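Local coordinates for protein endoglucanase family 5 (Clostridium acetobutylicum ATCC 824, PDB 6PZ7) that probably hydrolyses internal beta-1,4 linkages of cellulose and related plant polysaccharides as a broad-specificity family 5 endoglucanase, at residues A[55-60]-A[95-100]; A[19-24]-A[298-303]; A[141-146]-A[188-193]; A[40-45]-A[86-91]. One frame throughout, in Å; residues are numbered along the deposited sequence.

Interaction 1 (A[55-60]-A[95-100])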
loop_
_atom_site.group_PDB
_atom_site.type_symbol
_atom_site.label_atom_id
_atom_site.label_comp_id
_atom_site.label_asym_id
_atom_site.label_seq_id
_atom_site.Cartn_x
_atom_site.Cartn_y
_atom_site.Cartn_z
ATOM N N THR A 55 -2.808 0.458 -11.836
ATOM C CA THR A 55 -3.140 0.883 -10.481
ATOM C C THR A 55 -2.126 1.909 -10.006
ATOM O O THR A 55 -0.912 1.747 -10.240
ATOM C CB THR A 55 -3.068 -0.324 -9.512
ATOM O OG1 THR A 55 -4.034 -1.291 -9.877
ATOM C CG2 THR A 55 -3.338 0.066 -8.072
ATOM N N VAL A 56 -2.603 2.951 -9.334
ATOM C CA VAL A 56 -1.762 3.850 -8.553
ATOM C C VAL A 56 -2.222 3.790 -7.111
ATOM O O VAL A 56 -3.406 3.998 -6.824
ATOM C CB VAL A 56 -1.808 5.289 -9.103
ATOM C CG1 VAL A 56 -1.032 6.208 -8.197
ATOM C CG2 VAL A 56 -1.248 5.310 -10.511
ATOM N N ARG A 57 -1.292 3.513 -6.218
ATOM C CA ARG A 57 -1.551 3.632 -4.789
ATOM C C ARG A 57 -1.161 5.042 -4.367
ATOM O O ARG A 57 -0.083 5.537 -4.728
ATOM C CB ARG A 57 -0.801 2.549 -4.000
ATOM C CG ARG A 57 -0.986 2.630 -2.459
ATOM C CD ARG A 57 -0.604 1.322 -1.836
ATOM N NE ARG A 57 -0.649 1.268 -0.366
ATOM C CZ ARG A 57 0.387 1.458 0.425
ATOM N NH1 ARG A 57 1.559 1.891 -0.012
ATOM N NH2 ARG A 57 0.272 1.170 1.710
ATOM N N ILE A 58 -2.060 5.686 -3.632
ATOM C CA ILE A 58 -1.956 7.072 -3.186
ATOM C C ILE A 58 -1.882 7.042 -1.661
ATOM O O ILE A 58 -2.913 7.144 -0.965
ATOM C CB ILE A 58 -3.147 7.910 -3.679
ATOM C CG1 ILE A 58 -3.330 7.823 -5.194
ATOM C CG2 ILE A 58 -2.958 9.354 -3.227
ATOM C CD1 ILE A 58 -4.651 8.401 -5.703
ATOM N N PRO A 59 -0.693 6.885 -1.103
ATOM C CA PRO A 59 -0.571 6.925 0.352
ATOM C C PRO A 59 -0.881 8.320 0.842
ATOM O O PRO A 59 -0.391 9.308 0.288
ATOM C CB PRO A 59 0.884 6.545 0.589
ATOM C CG PRO A 59 1.572 6.702 -0.691
ATOM C CD PRO A 59 0.577 6.600 -1.786
ATOM N N VAL A 60 -1.650 8.423 1.908
ATOM C CA VAL A 60 -2.017 9.717 2.487
ATOM C C VAL A 60 -1.821 9.668 3.991
ATOM O O VAL A 60 -2.417 8.823 4.672
ATOM C CB VAL A 60 -3.464 10.141 2.173
ATOM C CG1 VAL A 60 -3.766 11.505 2.806
ATOM C CG2 VAL A 60 -3.689 10.182 0.662
ATOM N N TYR A 95 -7.104 1.886 -11.510
ATOM C CA TYR A 95 -7.478 1.750 -10.108
ATOM C C TYR A 95 -6.659 2.705 -9.268
ATOM O O TYR A 95 -5.468 2.908 -9.530
ATOM C CB TYR A 95 -7.238 0.303 -9.609
ATOM C CG TYR A 95 -8.239 -0.671 -10.155
ATOM C CD1 TYR A 95 -8.054 -1.284 -11.398
ATOM C CD2 TYR A 95 -9.383 -0.987 -9.445
ATOM C CE1 TYR A 95 -8.990 -2.167 -11.906
ATOM C CE2 TYR A 95 -10.336 -1.862 -9.949
ATOM C CZ TYR A 95 -10.146 -2.427 -11.192
ATOM O OH TYR A 95 -11.127 -3.288 -11.659
ATOM N N ALA A 96 -7.300 3.296 -8.252
ATOM C CA ALA A 96 -6.653 4.134 -7.258
ATOM C C ALA A 96 -6.845 3.464 -5.904
ATOM O O ALA A 96 -7.972 3.074 -5.565
ATOM C CB ALA A 96 -7.267 5.538 -7.229
ATOM N N ILE A 97 -5.776 3.335 -5.115
ATOM C CA ILE A 97 -5.849 2.876 -3.722
ATOM C C ILE A 97 -5.619 4.081 -2.834
ATOM O O ILE A 97 -4.571 4.728 -2.929
ATOM C CB ILE A 97 -4.817 1.766 -3.413
ATOM C CG1 ILE A 97 -4.992 0.533 -4.289
ATOM C CG2 ILE A 97 -4.919 1.395 -1.909
ATOM C CD1 ILE A 97 -3.756 -0.369 -4.258
ATOM N N LEU A 98 -6.586 4.412 -1.988
ATOM C CA LEU A 98 -6.511 5.538 -1.064
ATOM C C LEU A 98 -6.441 4.976 0.346
ATOM O O LEU A 98 -7.317 4.192 0.733
ATOM C CB LEU A 98 -7.749 6.421 -1.237
ATOM C CG LEU A 98 -7.849 7.602 -0.294
ATOM C CD1 LEU A 98 -6.770 8.618 -0.518
ATOM C CD2 LEU A 98 -9.200 8.277 -0.388
ATOM N N ASN A 99 -5.436 5.388 1.117
ATOM C CA ASN A 99 -5.242 4.796 2.454
ATOM C C ASN A 99 -5.191 5.841 3.562
ATOM O O ASN A 99 -5.399 7.044 3.355
ATOM C CB ASN A 99 -4.023 3.868 2.497
ATOM C CG ASN A 99 -2.698 4.582 2.580
ATOM O OD1 ASN A 99 -2.641 5.799 2.677
ATOM N ND2 ASN A 99 -1.603 3.816 2.576
ATOM N N THR A 100 -4.947 5.344 4.796
ATOM C CA THR A 100 -4.235 6.101 5.816
ATOM C C THR A 100 -2.813 5.556 5.877
ATOM O O THR A 100 -2.583 4.372 5.624
ATOM C CB THR A 100 -4.898 6.025 7.198
ATOM O OG1 THR A 100 -4.777 4.703 7.776
ATOM C CG2 THR A 100 -6.376 6.414 7.168
#
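Asn99 and Arg57 cross with their flat groups almost perpendicular, the amide and guanidinium planes 83° apart, and Asn99 ND2 lies over one face of the guanidinium, 3.4 Å from Arg57 NH2. Both atoms are donors, so no hydrogen bond joins them; instead both are drawn to Gln142 OE1. The extended Arg57 chain, with CG anti to the backbone N (chi1 178°), carries its charge inward, where Asn21, Gln269 and Asn145 also receive its N-H groups. Asparagine suits position 99 because its two ends differ: while ND2 donates inside the barrel, OD1 accepts from Val60 N at 2.9 Å with an angle of 165° at the hydrogen, a bond that extends the pairing past the last strand bond, with the side-chain carbonyl OD1 standing in for a backbone oxygen. Behind the polar layer, Ile97 fills the same face, its CD1 meeting Thr55 CG2 at 3.9 Å and its CB lying against the aliphatic part of Arg57. Thr55 OG1 is held by Met16 O. On the other face Leu98 CD1 meets Val60 CG2, just beyond the strand, at 3.7 Å, and Ile58 and Ala96 add apolar bulk beneath helix 76-91. The backbones run parallel, and Ile97 gives and takes a bond with strand 55-58: its N to Val56 O, and its O from Ile58 N at 2.8 Å. This is a beta-alpha-beta unit of a TIM barrel, strands 55-58 and 95-99 joined through helix 76-91.

Interaction 2 (A[19-24]-A[298-303])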
loop_
_atom_site.group_PDB
_atom_site.type_symbol
_atom_site.label_atom_id
_atom_site.label_comp_id
_atom_site.label_asym_id
_atom_site.label_seq_id
_atom_site.Cartn_x
_atom_site.Cartn_y
_atom_site.Cartn_z
ATOM N N GLY A 19 0.840 -2.147 -10.097
ATOM C CA GLY A 19 0.686 -0.783 -9.617
ATOM C C GLY A 19 1.991 -0.053 -9.347
ATOM O O GLY A 19 3.088 -0.642 -9.272
ATOM N N TRP A 20 1.838 1.254 -9.156
ATOM C CA TRP A 20 2.902 2.185 -8.804
ATOM C C TRP A 20 2.415 3.050 -7.652
ATOM O O TRP A 20 1.294 3.558 -7.692
ATOM C CB TRP A 20 3.287 2.995 -10.043
ATOM C CG TRP A 20 4.387 4.003 -9.892
ATOM C CD1 TRP A 20 5.716 3.790 -10.155
ATOM C CD2 TRP A 20 4.245 5.395 -9.569
ATOM N NE1 TRP A 20 6.407 4.978 -10.013
ATOM C CE2 TRP A 20 5.535 5.969 -9.630
ATOM C CE3 TRP A 20 3.171 6.203 -9.222
ATOM C CZ2 TRP A 20 5.779 7.313 -9.377
ATOM C CZ3 TRP A 20 3.396 7.537 -8.977
ATOM C CH2 TRP A 20 4.695 8.087 -9.049
ATOM N N ASN A 21 3.250 3.214 -6.628
ATOM C CA ASN A 21 2.968 4.083 -5.493
ATOM C C ASN A 21 3.455 5.508 -5.734
ATOM O O ASN A 21 4.647 5.723 -6.050
ATOM C CB ASN A 21 3.695 3.621 -4.224
ATOM C CG ASN A 21 3.014 2.500 -3.464
ATOM O OD1 ASN A 21 2.135 2.768 -2.656
ATOM N ND2 ASN A 21 3.457 1.278 -3.700
ATOM N N LEU A 22 2.583 6.469 -5.438
ATOM C CA LEU A 22 2.944 7.894 -5.360
ATOM C C LEU A 22 3.551 8.169 -3.982
ATOM O O LEU A 22 2.956 8.784 -3.109
ATOM C CB LEU A 22 1.719 8.744 -5.625
ATOM C CG LEU A 22 1.935 10.247 -5.725
ATOM C CD1 LEU A 22 2.695 10.606 -7.017
ATOM C CD2 LEU A 22 0.582 10.947 -5.661
ATOM N N GLY A 23 4.747 7.622 -3.751
ATOM C CA GLY A 23 5.332 7.635 -2.412
ATOM C C GLY A 23 6.012 8.932 -2.027
ATOM O O GLY A 23 6.444 9.721 -2.885
ATOM N N ASN A 24 6.114 9.157 -0.726
ATOM C CA ASN A 24 6.738 10.367 -0.188
ATOM C C ASN A 24 6.113 11.635 -0.748
ATOM O O ASN A 24 6.795 12.627 -1.004
ATOM C CB ASN A 24 8.266 10.359 -0.359
ATOM C CG ASN A 24 8.976 9.481 0.651
ATOM O OD1 ASN A 24 8.394 8.609 1.286
ATOM N ND2 ASN A 24 10.300 9.699 0.760
ATOM N N THR A 298 -1.359 -9.470 -7.106
ATOM C CA THR A 298 -0.961 -8.225 -7.762
ATOM C C THR A 298 0.001 -7.459 -6.870
ATOM O O THR A 298 -0.187 -7.420 -5.641
ATOM C CB THR A 298 -2.192 -7.411 -8.099
ATOM O OG1 THR A 298 -2.848 -8.106 -9.165
ATOM C CG2 THR A 298 -1.884 -6.015 -8.528
ATOM N N THR A 299 0.986 -6.802 -7.484
ATOM C CA THR A 299 2.055 -6.092 -6.792
ATOM C C THR A 299 2.036 -4.621 -7.165
ATOM O O THR A 299 1.564 -4.243 -8.248
ATOM C CB THR A 299 3.438 -6.691 -7.175
ATOM O OG1 THR A 299 3.788 -6.367 -8.526
ATOM C CG2 THR A 299 3.483 -8.198 -6.944
ATOM N N VAL A 300 2.573 -3.794 -6.269
ATOM C CA VAL A 300 2.583 -2.332 -6.425
ATOM C C VAL A 300 3.969 -1.826 -6.006
ATOM O O VAL A 300 4.359 -1.957 -4.843
ATOM C CB VAL A 300 1.491 -1.671 -5.585
ATOM C CG1 VAL A 300 1.414 -0.172 -5.889
ATOM C CG2 VAL A 300 0.128 -2.328 -5.792
ATOM N N TRP A 301 4.731 -1.288 -6.964
ATOM C CA TRP A 301 6.094 -0.813 -6.716
ATOM C C TRP A 301 6.108 0.428 -5.844
ATOM O O TRP A 301 5.326 1.354 -6.078
ATOM C CB TRP A 301 6.758 -0.481 -8.070
ATOM C CG TRP A 301 8.200 -0.045 -7.924
ATOM C CD1 TRP A 301 8.645 1.207 -7.696
ATOM C CD2 TRP A 301 9.358 -0.880 -7.973
ATOM N NE1 TRP A 301 10.009 1.217 -7.576
ATOM C CE2 TRP A 301 10.467 -0.054 -7.764
ATOM C CE3 TRP A 301 9.575 -2.250 -8.207
ATOM C CZ2 TRP A 301 11.761 -0.545 -7.784
ATOM C CZ3 TRP A 301 10.859 -2.722 -8.245
ATOM C CH2 TRP A 301 11.929 -1.874 -8.018
ATOM N N TRP A 302 6.981 0.467 -4.846
ATOM C CA TRP A 302 7.178 1.662 -4.024
ATOM C C TRP A 302 8.146 2.638 -4.701
ATOM O O TRP A 302 9.324 2.353 -4.850
ATOM C CB TRP A 302 7.720 1.289 -2.642
ATOM C CG TRP A 302 7.904 2.502 -1.758
ATOM C CD1 TRP A 302 9.093 3.098 -1.430
ATOM C CD2 TRP A 302 6.872 3.299 -1.185
ATOM N NE1 TRP A 302 8.852 4.218 -0.677
ATOM C CE2 TRP A 302 7.501 4.369 -0.510
ATOM C CE3 TRP A 302 5.480 3.229 -1.180
ATOM C CZ2 TRP A 302 6.777 5.344 0.194
ATOM C CZ3 TRP A 302 4.759 4.199 -0.474
ATOM C CH2 TRP A 302 5.423 5.232 0.204
ATOM N N ASP A 303 7.644 3.806 -5.082
ATOM C CA ASP A 303 8.413 4.863 -5.732
ATOM C C ASP A 303 8.326 6.092 -4.834
ATOM O O ASP A 303 7.267 6.710 -4.700
ATOM C CB ASP A 303 7.914 5.149 -7.153
ATOM C CG ASP A 303 8.788 6.122 -7.878
ATOM O OD1 ASP A 303 9.197 7.114 -7.244
ATOM O OD2 ASP A 303 9.072 5.897 -9.071
HETATM O O HOH W 1 10.174 6.145 1.123
#
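Gly19 and Val300 begin a parallel pairing in which their CA atoms come within 4.0 Å, and the strand axes diverge by 33°. This is the seam of the TIM barrel, where the first strand, 19-22, meets the last, 298-303, and closes the sheet. Gly19 donates to Thr299 O and accepts from Trp301 N, and with no side chain it lets Val300 CG1 sit close against its backbone. Trp301 O then takes two bonds from one residue: Asn21 N arrives nearly in line with the carbonyl at 2.8 Å, whereas Asn21 ND2 comes from above the carbonyl plane at 3.0 Å. Asn21 OD1 accepts from Arg57 NH1, and ND2 also has Gly268 O as a partner. Farther along, Gly23 N donates to Asp303 O at 2.8 Å, and Gly23 CA rests over the six-membered ring of Trp302, 4.0 Å from its centroid, a CH-pi contact suited to a bare glycine. Asp303 swings its carboxylate to the side opposite its own backbone N (chi1 -174°), bringing OD2 to Trp20 NE1 at 3.0 Å; the indole donor meets the carboxylate from above its plane. Ile316 N also bonds OD2, and Gly305 N bonds OD1. At the strand ends a water accepts from Trp302 NE1 at 2.9 Å and donates to Asn24 OD1.

Interaction 3 (A[141-146]-A[188-193]). Unlike the reference sequence in segment 141-146: Gln142 (reference Glu). With EDO (1,2-ethanediol), chain C.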
loop_
_atom_site.group_PDB
_atom_site.type_symbol
_atom_site.label_atom_id
_atom_site.label_comp_id
_atom_site.label_asym_id
_atom_site.label_seq_id
_atom_site.Cartn_x
_atom_site.Cartn_y
_atom_site.Cartn_z
ATOM N N PHE A 141 -10.385 1.518 -1.020
ATOM C CA PHE A 141 -9.902 2.062 0.238
ATOM C C PHE A 141 -8.992 1.039 0.902
ATOM O O PHE A 141 -9.312 -0.146 0.915
ATOM C CB PHE A 141 -11.050 2.407 1.208
ATOM C CG PHE A 141 -11.955 3.535 0.780
ATOM C CD1 PHE A 141 -11.605 4.470 -0.156
ATOM C CD2 PHE A 141 -13.196 3.639 1.359
ATOM C CE1 PHE A 141 -12.493 5.485 -0.517
ATOM C CE2 PHE A 141 -14.094 4.623 0.989
ATOM C CZ PHE A 141 -13.735 5.575 0.090
ATOM N N GLN A 142 -7.891 1.489 1.498
ATOM C CA GLN A 142 -7.005 0.641 2.288
ATOM C C GLN A 142 -7.039 1.231 3.703
ATOM O O GLN A 142 -6.695 2.396 3.915
ATOM C CB GLN A 142 -5.617 0.657 1.684
ATOM C CG GLN A 142 -4.550 0.004 2.520
ATOM C CD GLN A 142 -3.151 0.282 1.979
ATOM O OE1 GLN A 142 -2.279 0.807 2.723
ATOM N NE2 GLN A 142 -2.917 -0.034 0.781
ATOM N N THR A 143 -7.496 0.447 4.666
ATOM C CA THR A 143 -7.841 1.000 5.979
ATOM C C THR A 143 -6.660 1.616 6.701
ATOM O O THR A 143 -6.779 2.703 7.282
ATOM C CB THR A 143 -8.477 -0.105 6.832
ATOM O OG1 THR A 143 -7.565 -1.190 6.890
ATOM C CG2 THR A 143 -9.829 -0.547 6.286
ATOM N N LEU A 144 -5.526 0.910 6.682
ATOM C CA LEU A 144 -4.330 1.197 7.445
ATOM C C LEU A 144 -3.146 0.797 6.586
ATOM O O LEU A 144 -3.248 -0.104 5.745
ATOM C CB LEU A 144 -4.304 0.382 8.737
ATOM C CG LEU A 144 -5.502 0.521 9.690
ATOM C CD1 LEU A 144 -5.446 -0.537 10.757
ATOM C CD2 LEU A 144 -5.489 1.910 10.297
ATOM N N ASN A 145 -1.982 1.412 6.836
ATOM C CA ASN A 145 -0.769 1.118 6.064
ATOM C C ASN A 145 0.040 -0.001 6.723
ATOM O O ASN A 145 -0.055 -1.168 6.326
ATOM C CB ASN A 145 0.056 2.404 5.930
ATOM C CG ASN A 145 1.390 2.144 5.301
ATOM O OD1 ASN A 145 1.464 1.446 4.305
ATOM N ND2 ASN A 145 2.441 2.707 5.834
ATOM N N GLU A 146 0.839 0.331 7.728
ATOM C CA GLU A 146 1.669 -0.618 8.462
ATOM C C GLU A 146 1.413 -0.426 9.955
ATOM O O GLU A 146 2.268 0.071 10.713
ATOM C CB GLU A 146 3.135 -0.397 8.127
ATOM C CG GLU A 146 3.435 -0.780 6.675
ATOM C CD GLU A 146 4.860 -0.646 6.266
ATOM O OE1 GLU A 146 5.698 -0.168 7.073
ATOM O OE2 GLU A 146 5.206 -0.975 5.095
ATOM N N ARG A 188 -17.856 -1.051 -2.127
ATOM C CA ARG A 188 -16.463 -0.760 -2.481
ATOM C C ARG A 188 -15.553 -1.878 -1.968
ATOM O O ARG A 188 -15.762 -2.429 -0.888
ATOM C CB ARG A 188 -16.046 0.582 -1.870
ATOM C CG ARG A 188 -14.703 1.065 -2.352
ATOM C CD ARG A 188 -14.344 2.499 -1.939
ATOM N NE ARG A 188 -15.434 3.419 -2.215
ATOM C CZ ARG A 188 -15.890 3.758 -3.399
ATOM N NH1 ARG A 188 -15.286 3.366 -4.511
ATOM N NH2 ARG A 188 -17.013 4.477 -3.494
ATOM N N PHE A 189 -14.526 -2.191 -2.725
ATOM C CA PHE A 189 -13.473 -3.106 -2.279
ATOM C C PHE A 189 -12.528 -2.391 -1.324
ATOM O O PHE A 189 -12.201 -1.215 -1.504
ATOM C CB PHE A 189 -12.759 -3.717 -3.489
ATOM C CG PHE A 189 -13.664 -4.591 -4.294
ATOM C CD1 PHE A 189 -14.508 -4.052 -5.262
ATOM C CD2 PHE A 189 -13.814 -5.943 -3.986
ATOM C CE1 PHE A 189 -15.430 -4.856 -5.934
ATOM C CE2 PHE A 189 -14.714 -6.734 -4.686
ATOM C CZ PHE A 189 -15.518 -6.180 -5.636
ATOM N N ILE A 190 -12.128 -3.120 -0.285
ATOM C CA ILE A 190 -11.368 -2.576 0.838
ATOM C C ILE A 190 -10.185 -3.475 1.113
ATOM O O ILE A 190 -10.359 -4.683 1.288
ATOM C CB ILE A 190 -12.233 -2.397 2.109
ATOM C CG1 ILE A 190 -13.439 -1.497 1.856
ATOM C CG2 ILE A 190 -11.376 -1.836 3.240
ATOM C CD1 ILE A 190 -14.481 -1.463 2.964
ATOM N N MET A 191 -8.994 -2.890 1.177
ATOM C CA MET A 191 -7.783 -3.594 1.583
ATOM C C MET A 191 -7.536 -3.397 3.073
ATOM O O MET A 191 -7.657 -2.280 3.591
ATOM C CB MET A 191 -6.572 -3.083 0.797
ATOM C CG MET A 191 -6.543 -3.576 -0.628
ATOM S SD MET A 191 -5.407 -2.691 -1.743
ATOM C CE MET A 191 -3.851 -2.957 -0.919
ATOM N N VAL A 192 -7.164 -4.480 3.767
ATOM C CA VAL A 192 -6.821 -4.439 5.201
ATOM C C VAL A 192 -5.494 -5.151 5.422
ATOM O O VAL A 192 -5.289 -6.251 4.867
ATOM C CB VAL A 192 -7.907 -5.077 6.087
ATOM C CG1 VAL A 192 -9.222 -4.347 5.897
ATOM C CG2 VAL A 192 -8.073 -6.600 5.883
ATOM N N PRO A 193 -4.569 -4.558 6.188
ATOM C CA PRO A 193 -3.277 -5.209 6.433
ATOM C C PRO A 193 -3.265 -6.048 7.702
ATOM O O PRO A 193 -4.064 -5.851 8.624
ATOM C CB PRO A 193 -2.328 -4.006 6.613
ATOM C CG PRO A 193 -3.215 -2.991 7.338
ATOM C CD PRO A 193 -4.586 -3.159 6.702
HETATM C C1 EDO C . 8.965 -0.061 5.590
HETATM O O1 EDO C . 7.911 0.818 6.019
HETATM C C2 EDO C . 8.589 -0.780 4.307
HETATM O O2 EDO C . 7.623 -1.799 4.570
#
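Phe141, near the end of strand 139-142, packs against Arg188, just ahead of strand 190-193, its parallel neighbour in the TIM barrel. Arg188 CD sits squarely over one face of the phenyl ring, 3.5 Å from its centroid, while the guanidinium, tilted 45° to the ring, lies off-centre in a cation-pi contact. A bend at chi3 (-49°) turns the guanidinium toward Asn185, Leu139 and Tyr135, whose oxygens receive its N-H groups, so arginine serves here as both apolar cover and polar link. The backbones are joined by Met191 N to Phe141 O at 2.8 Å and Thr143 N to Met191 O at 2.9 Å. Thr143 CG2 wedges against Ile190 CG2 at 3.7 Å, and its hydroxyl is bonded to Asn171. Inside the barrel Met191 CE touches Gln142 NE2 at 3.5 Å, while Gln142 OE1 accepts from Arg57; the reference sequence has glutamate here. Beyond Thr143 the regular pairing ends. Pro193, lacking an N-H, packs its CG against Leu144 CB, and past Asn145 the chain parts from its neighbour. Glu146, partly exposed and also bonded to His221, meets a 1,2-ethanediol, probably from the crystallisation liquor. Both carboxylate oxygens accept from it: EDO O1 lies 2.6 Å from Glu146 OE1 and EDO O2 2.6 Å from Glu146 OE2.

Interaction 4 (A[40-45]-A[86-91])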
loop_
_atom_site.group_PDB
_atom_site.type_symbol
_atom_site.label_atom_id
_atom_site.label_comp_id
_atom_site.label_asym_id
_atom_site.label_seq_id
_atom_site.Cartn_x
_atom_site.Cartn_y
_atom_site.Cartn_z
ATOM N N THR A 40 2.334 16.962 -7.352
ATOM C CA THR A 40 1.948 15.988 -8.370
ATOM C C THR A 40 1.103 16.646 -9.451
ATOM O O THR A 40 0.255 17.489 -9.162
ATOM C CB THR A 40 1.155 14.863 -7.725
ATOM O OG1 THR A 40 1.871 14.342 -6.604
ATOM C CG2 THR A 40 0.882 13.716 -8.682
ATOM N N THR A 41 1.345 16.254 -10.697
ATOM C CA THR A 41 0.584 16.731 -11.841
ATOM C C THR A 41 -0.069 15.563 -12.580
ATOM O O THR A 41 0.361 14.400 -12.495
ATOM C CB THR A 41 1.469 17.479 -12.839
ATOM O OG1 THR A 41 2.406 16.541 -13.364
ATOM C CG2 THR A 41 2.200 18.636 -12.202
ATOM N N LYS A 42 -1.100 15.906 -13.342
ATOM C CA LYS A 42 -1.739 14.939 -14.222
ATOM C C LYS A 42 -0.725 14.313 -15.170
ATOM O O LYS A 42 -0.775 13.109 -15.455
ATOM C CB LYS A 42 -2.850 15.645 -15.001
ATOM C CG LYS A 42 -3.556 14.832 -16.063
ATOM C CD LYS A 42 -4.196 13.601 -15.461
ATOM C CE LYS A 42 -5.498 13.237 -16.219
ATOM N NZ LYS A 42 -5.259 12.849 -17.652
ATOM N N ALA A 43 0.217 15.116 -15.662
ATOM C CA ALA A 43 1.198 14.603 -16.617
ATOM C C ALA A 43 2.063 13.500 -16.008
ATOM O O ALA A 43 2.459 12.554 -16.696
ATOM C CB ALA A 43 2.077 15.730 -17.129
ATOM N N MET A 44 2.379 13.598 -14.721
ATOM C CA MET A 44 3.125 12.525 -14.055
ATOM C C MET A 44 2.313 11.232 -14.054
ATOM O O MET A 44 2.818 10.146 -14.356
ATOM C CB MET A 44 3.474 12.943 -12.616
ATOM C CG MET A 44 4.456 14.095 -12.517
ATOM S SD MET A 44 4.538 14.677 -10.804
ATOM C CE MET A 44 5.299 16.288 -11.080
ATOM N N ILE A 45 1.027 11.337 -13.704
ATOM C CA ILE A 45 0.156 10.156 -13.665
ATOM C C ILE A 45 -0.069 9.597 -15.075
ATOM O O ILE A 45 -0.124 8.368 -15.277
ATOM C CB ILE A 45 -1.149 10.486 -12.920
ATOM C CG1 ILE A 45 -0.852 10.940 -11.495
ATOM C CG2 ILE A 45 -2.113 9.316 -12.979
ATOM C CD1 ILE A 45 -0.050 9.948 -10.651
ATOM N N VAL A 86 -6.505 11.756 -6.591
ATOM C CA VAL A 86 -7.360 10.624 -6.925
ATOM C C VAL A 86 -7.923 10.787 -8.327
ATOM O O VAL A 86 -7.933 9.835 -9.119
ATOM C CB VAL A 86 -8.469 10.465 -5.879
ATOM C CG1 VAL A 86 -9.559 9.528 -6.359
ATOM C CG2 VAL A 86 -7.885 10.006 -4.577
ATOM N N ASN A 87 -8.403 11.984 -8.668
ATOM C CA ASN A 87 -8.968 12.209 -9.990
ATOM C C ASN A 87 -7.955 12.042 -11.101
ATOM O O ASN A 87 -8.334 11.581 -12.183
ATOM C CB ASN A 87 -9.698 13.552 -10.085
ATOM C CG ASN A 87 -11.104 13.486 -9.517
ATOM O OD1 ASN A 87 -11.631 12.394 -9.246
ATOM N ND2 ASN A 87 -11.728 14.646 -9.355
ATOM N N TYR A 88 -6.686 12.426 -10.916
ATOM C CA TYR A 88 -5.700 12.174 -11.972
ATOM C C TYR A 88 -5.734 10.696 -12.350
ATOM O O TYR A 88 -5.660 10.328 -13.527
ATOM C CB TYR A 88 -4.270 12.542 -11.519
ATOM C CG TYR A 88 -3.967 13.968 -11.138
ATOM C CD1 TYR A 88 -4.648 15.050 -11.642
ATOM C CD2 TYR A 88 -2.930 14.221 -10.246
ATOM C CE1 TYR A 88 -4.330 16.337 -11.246
ATOM C CE2 TYR A 88 -2.612 15.487 -9.842
ATOM C CZ TYR A 88 -3.314 16.559 -10.355
ATOM O OH TYR A 88 -2.988 17.840 -9.932
ATOM N N VAL A 89 -5.719 9.834 -11.325
ATOM C CA VAL A 89 -5.655 8.390 -11.522
ATOM C C VAL A 89 -6.955 7.864 -12.144
ATOM O O VAL A 89 -6.958 7.113 -13.140
ATOM C CB VAL A 89 -5.341 7.697 -10.178
ATOM C CG1 VAL A 89 -5.363 6.185 -10.344
ATOM C CG2 VAL A 89 -3.983 8.143 -9.648
ATOM N N ILE A 90 -8.096 8.247 -11.561
ATOM C CA ILE A 90 -9.394 7.759 -12.021
ATOM C C ILE A 90 -9.657 8.222 -13.437
ATOM O O ILE A 90 -10.195 7.454 -14.255
ATOM C CB ILE A 90 -10.505 8.175 -11.030
ATOM C CG1 ILE A 90 -10.321 7.477 -9.650
ATOM C CG2 ILE A 90 -11.891 7.940 -11.599
ATOM C CD1 ILE A 90 -10.500 5.989 -9.659
ATOM N N GLN A 91 -9.334 9.481 -13.756
ATOM C CA GLN A 91 -9.537 9.996 -15.109
ATOM C C GLN A 91 -8.664 9.294 -16.143
ATOM O O GLN A 91 -8.971 9.362 -17.345
ATOM C CB GLN A 91 -9.236 11.501 -15.144
ATOM C CG GLN A 91 -10.267 12.326 -14.438
ATOM C CD GLN A 91 -9.872 13.760 -14.212
ATOM O OE1 GLN A 91 -8.750 14.180 -14.538
ATOM N NE2 GLN A 91 -10.768 14.541 -13.637
HETATM O O HOH W 2 -7.625 11.678 -18.659
#
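The Tyr88 ring has one face laid against the first turn of helix 42-51: Lys42 N stands over its centre, 3.7 Å above the plane, and Thr41 C lies over the same face but toward the rim. Ile45 CG1 comes in obliquely to the ring and packs on Tyr88 CB at 3.8 Å. The phenol oxygen reaches toward Thr40 O at 3.4 Å, a long, weak approach, and Arg81 hydrogen-bonds to both oxygens. Tyrosine fits this place because its ring can cover backbone while its hydroxyl meets the polar groups of Thr40 and Arg81. The backbone that the ring covers is shaped by a capping box, with Thr41 as N-cap: its OG1 accepts from Met44 N at 3.2 Å, and Thr41 N makes a weak return bond to Met44 SD at 3.6 Å. Helices 42-51 and 76-91 are neighbours in the outer layer of the TIM barrel, and this contact joins the start of one to the end of the other. On the barrel side, beta-branched residues fill the groove: Ile45 CG2 touches Val89 CG2 at 4.0 Å, and Val89 continues inward to Val56, Ile58 and Ala96 on the strands. Toward solvent Lys42, deposited in two conformers, folds its bent chain past Tyr88, with CB 3.9 Å from Tyr88 CD1. In the conformer given, its charge pairs with Asp92 and Asp46, and a water bridges Lys42 NZ, at 2.8 Å, to Gln91 O.

Interactions 1, 2 and 3 share one closed parallel sheet, and interaction 4 belongs to the helical layer outside it. Arg57 connects the three: its NH1 is 2.8 Å from Asn21 OD1 of interaction 2, and its NH2 is 2.8 Å from Gln142 OE1 of interaction 3. Interactions 2 and 3, with centres about 15 Å apart, do not touch directly. Val89 joins interaction 4 to interaction 1, its CG2 lying 3.6 Å from Val56 CB. The ethanediol held by Glu146 marks the end of the barrel where the strands finish, the end at which TIM-barrel hydrolases place their active sites; interaction 4 lies about 21 Å from interaction 3, centre to centre.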